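Long-range contact in Slr0280 protein (Synechocystis sp., PDB 5H3K), which is of unknown function but carries a phosphodiester glycosidase family domain, so it may act on sugar phosphodiesters: residues Arg284-Ile288 with Gln563-Leu568. Residues are numbered along the deposited sequence; the frame is centred on the assembly and turned at random.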
loop_
_atom_site.group_PDB
_atom_site.type_symbol
_atom_site.label_atom_id
_atom_site.label_comp_id
_atom_site.label_asym_id
_atom_site.label_seq_id
_atom_site.Cartn_x
_atom_site.Cartn_y
_atom_site.Cartn_z
ATOM N N ARG A 284 11.459 -10.131 -7.793
ATOM C CA ARG A 284 11.646 -11.368 -8.557
ATOM C C ARG A 284 11.018 -11.250 -9.930
ATOM O O ARG A 284 10.154 -10.398 -10.156
ATOM C CB ARG A 284 10.946 -12.534 -7.843
ATOM C CG ARG A 284 11.723 -13.173 -6.711
ATOM C CD ARG A 284 10.891 -14.257 -6.037
ATOM N NE ARG A 284 9.896 -13.699 -5.120
ATOM C CZ ARG A 284 9.191 -14.426 -4.265
ATOM N NH1 ARG A 284 8.312 -13.846 -3.460
ATOM N NH2 ARG A 284 9.379 -15.739 -4.223
ATOM N N PHE A 285 11.443 -12.120 -10.846
ATOM C CA PHE A 285 10.718 -12.332 -12.097
ATOM C C PHE A 285 9.964 -13.648 -11.993
ATOM O O PHE A 285 10.552 -14.677 -11.664
ATOM C CB PHE A 285 11.673 -12.380 -13.295
ATOM C CG PHE A 285 12.336 -11.063 -13.600
ATOM C CD1 PHE A 285 11.702 -10.122 -14.396
ATOM C CD2 PHE A 285 13.597 -10.767 -13.089
ATOM C CE1 PHE A 285 12.313 -8.900 -14.681
ATOM C CE2 PHE A 285 14.216 -9.550 -13.370
ATOM C CZ PHE A 285 13.566 -8.615 -14.165
ATOM N N VAL A 286 8.660 -13.624 -12.249
ATOM C CA VAL A 286 7.877 -14.852 -12.214
ATOM C C VAL A 286 7.459 -15.238 -13.632
ATOM O O VAL A 286 6.849 -14.440 -14.354
ATOM C CB VAL A 286 6.647 -14.724 -11.298
ATOM C CG1 VAL A 286 5.838 -16.012 -11.318
ATOM C CG2 VAL A 286 7.076 -14.386 -9.867
ATOM N N ASN A 287 7.809 -16.458 -14.034
ATOM C CA ASN A 287 7.485 -16.943 -15.369
ATOM C C ASN A 287 6.246 -17.808 -15.369
ATOM O O ASN A 287 6.166 -18.779 -14.614
ATOM C CB ASN A 287 8.654 -17.751 -15.937
ATOM C CG ASN A 287 9.924 -16.938 -16.043
ATOM O OD1 ASN A 287 9.939 -15.873 -16.655
ATOM N ND2 ASN A 287 11.001 -17.434 -15.434
ATOM N N ILE A 288 5.271 -17.435 -16.189
ATOM C CA ILE A 288 4.131 -18.299 -16.455
ATOM C C ILE A 288 4.019 -18.471 -17.960
ATOM O O ILE A 288 4.850 -17.962 -18.709
ATOM C CB ILE A 288 2.813 -17.728 -15.885
ATOM C CG1 ILE A 288 2.584 -16.309 -16.399
ATOM C CG2 ILE A 288 2.840 -17.740 -14.363
ATOM C CD1 ILE A 288 1.232 -15.747 -16.011
ATOM N N GLN A 563 -2.069 -17.704 -11.486
ATOM C CA GLN A 563 -0.917 -18.537 -11.799
ATOM C C GLN A 563 0.355 -17.968 -11.195
ATOM O O GLN A 563 1.195 -18.713 -10.682
ATOM C CB GLN A 563 -0.789 -18.712 -13.317
ATOM C CG GLN A 563 -1.974 -19.450 -13.943
ATOM C CD GLN A 563 -1.872 -19.579 -15.456
ATOM O OE1 GLN A 563 -1.153 -18.824 -16.114
ATOM N NE2 GLN A 563 -2.598 -20.541 -16.015
ATOM N N ILE A 564 0.503 -16.645 -11.248
ATOM C CA ILE A 564 1.649 -15.994 -10.616
ATOM C C ILE A 564 1.716 -16.322 -9.123
ATOM O O ILE A 564 2.778 -16.677 -8.603
ATOM C CB ILE A 564 1.618 -14.450 -10.835
ATOM C CG1 ILE A 564 1.991 -14.117 -12.292
ATOM C CG2 ILE A 564 2.562 -13.746 -9.864
ATOM C CD1 ILE A 564 1.650 -12.688 -12.730
ATOM N N LEU A 565 0.579 -16.223 -8.444
ATOM C CA LEU A 565 0.511 -16.454 -7.000
ATOM C C LEU A 565 0.768 -17.918 -6.660
ATOM O O LEU A 565 1.418 -18.221 -5.666
ATOM C CB LEU A 565 -0.854 -16.013 -6.448
ATOM C CG LEU A 565 -1.086 -14.493 -6.516
ATOM C CD1 LEU A 565 -2.561 -14.172 -6.382
ATOM C CD2 LEU A 565 -0.263 -13.749 -5.470
ATOM N N GLN A 566 0.256 -18.823 -7.489
ATOM C CA GLN A 566 0.558 -20.242 -7.321
ATOM C C GLN A 566 2.066 -20.484 -7.426
ATOM O O GLN A 566 2.640 -21.210 -6.614
ATOM C CB GLN A 566 -0.207 -21.064 -8.361
ATOM C CG GLN A 566 -0.017 -22.557 -8.241
ATOM C CD GLN A 566 -0.866 -23.318 -9.241
ATOM O OE1 GLN A 566 -0.894 -22.989 -10.432
ATOM N NE2 GLN A 566 -1.577 -24.329 -8.760
ATOM N N GLN A 567 2.707 -19.858 -8.409
ATOM C CA GLN A 567 4.168 -19.914 -8.557
ATOM C C GLN A 567 4.930 -19.372 -7.338
ATOM O O GLN A 567 6.037 -19.820 -7.027
ATOM C CB GLN A 567 4.593 -19.148 -9.812
ATOM C CG GLN A 567 4.531 -19.970 -11.079
ATOM C CD GLN A 567 5.569 -21.078 -11.068
ATOM O OE1 GLN A 567 6.774 -20.815 -11.102
ATOM N NE2 GLN A 567 5.108 -22.319 -10.989
ATOM N N LEU A 568 4.337 -18.400 -6.652
ATOM C CA LEU A 568 4.952 -17.809 -5.472
ATOM C C LEU A 568 4.765 -18.658 -4.225
ATOM O O LEU A 568 5.310 -18.343 -3.167
ATOM C CB LEU A 568 4.377 -16.417 -5.218
ATOM C CG LEU A 568 4.774 -15.372 -6.248
ATOM C CD1 LEU A 568 3.987 -14.080 -6.023
ATOM C CD2 LEU A 568 6.264 -15.122 -6.153
HETATM O O HOH W 1 6.726 -15.979 -2.177
#
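R284 meets L568 where strand 279-288 packs against helix 558-567, an example of a helix packed on a β-sheet through alternate strand residues. From CB the R284 chain extends through CG and CD, then bends at chi3 (-78°), which lays the guanidinium over the leucine. L568 CD2 sits over the centre of one face, 3.5 Å above its plane; NE is 4.0 Å from that methyl and CZ 3.6 Å, with NH1 and NH2 also against it. NH1 hydrogen-bonds both T297 OG1, on the next strand, and, 3.0 Å away, a water lying at the edge of the group. The same water donates to L568 O, linking the arginine to the backbone of L568. With the guanidinium gone, as in an alanine here, L568 CD2 would probably lose its flat cover, and T297 OG1 and the water their NH1 partner. Next along this side of the strand, V286 fits between helix residues: CG1, anti to the backbone N (chi1 178°), reaches Q567 CB at 3.7 Å, while CG2 turns to L568 CD2 at 3.9 Å. I288 follows, its CG2 3.9 Å from Q563 CB and its CD1 near I564 CG1. Direct contact is therefore largely apolar, consistent with close packing holding helix to sheet, beside one water-mediated link at R284.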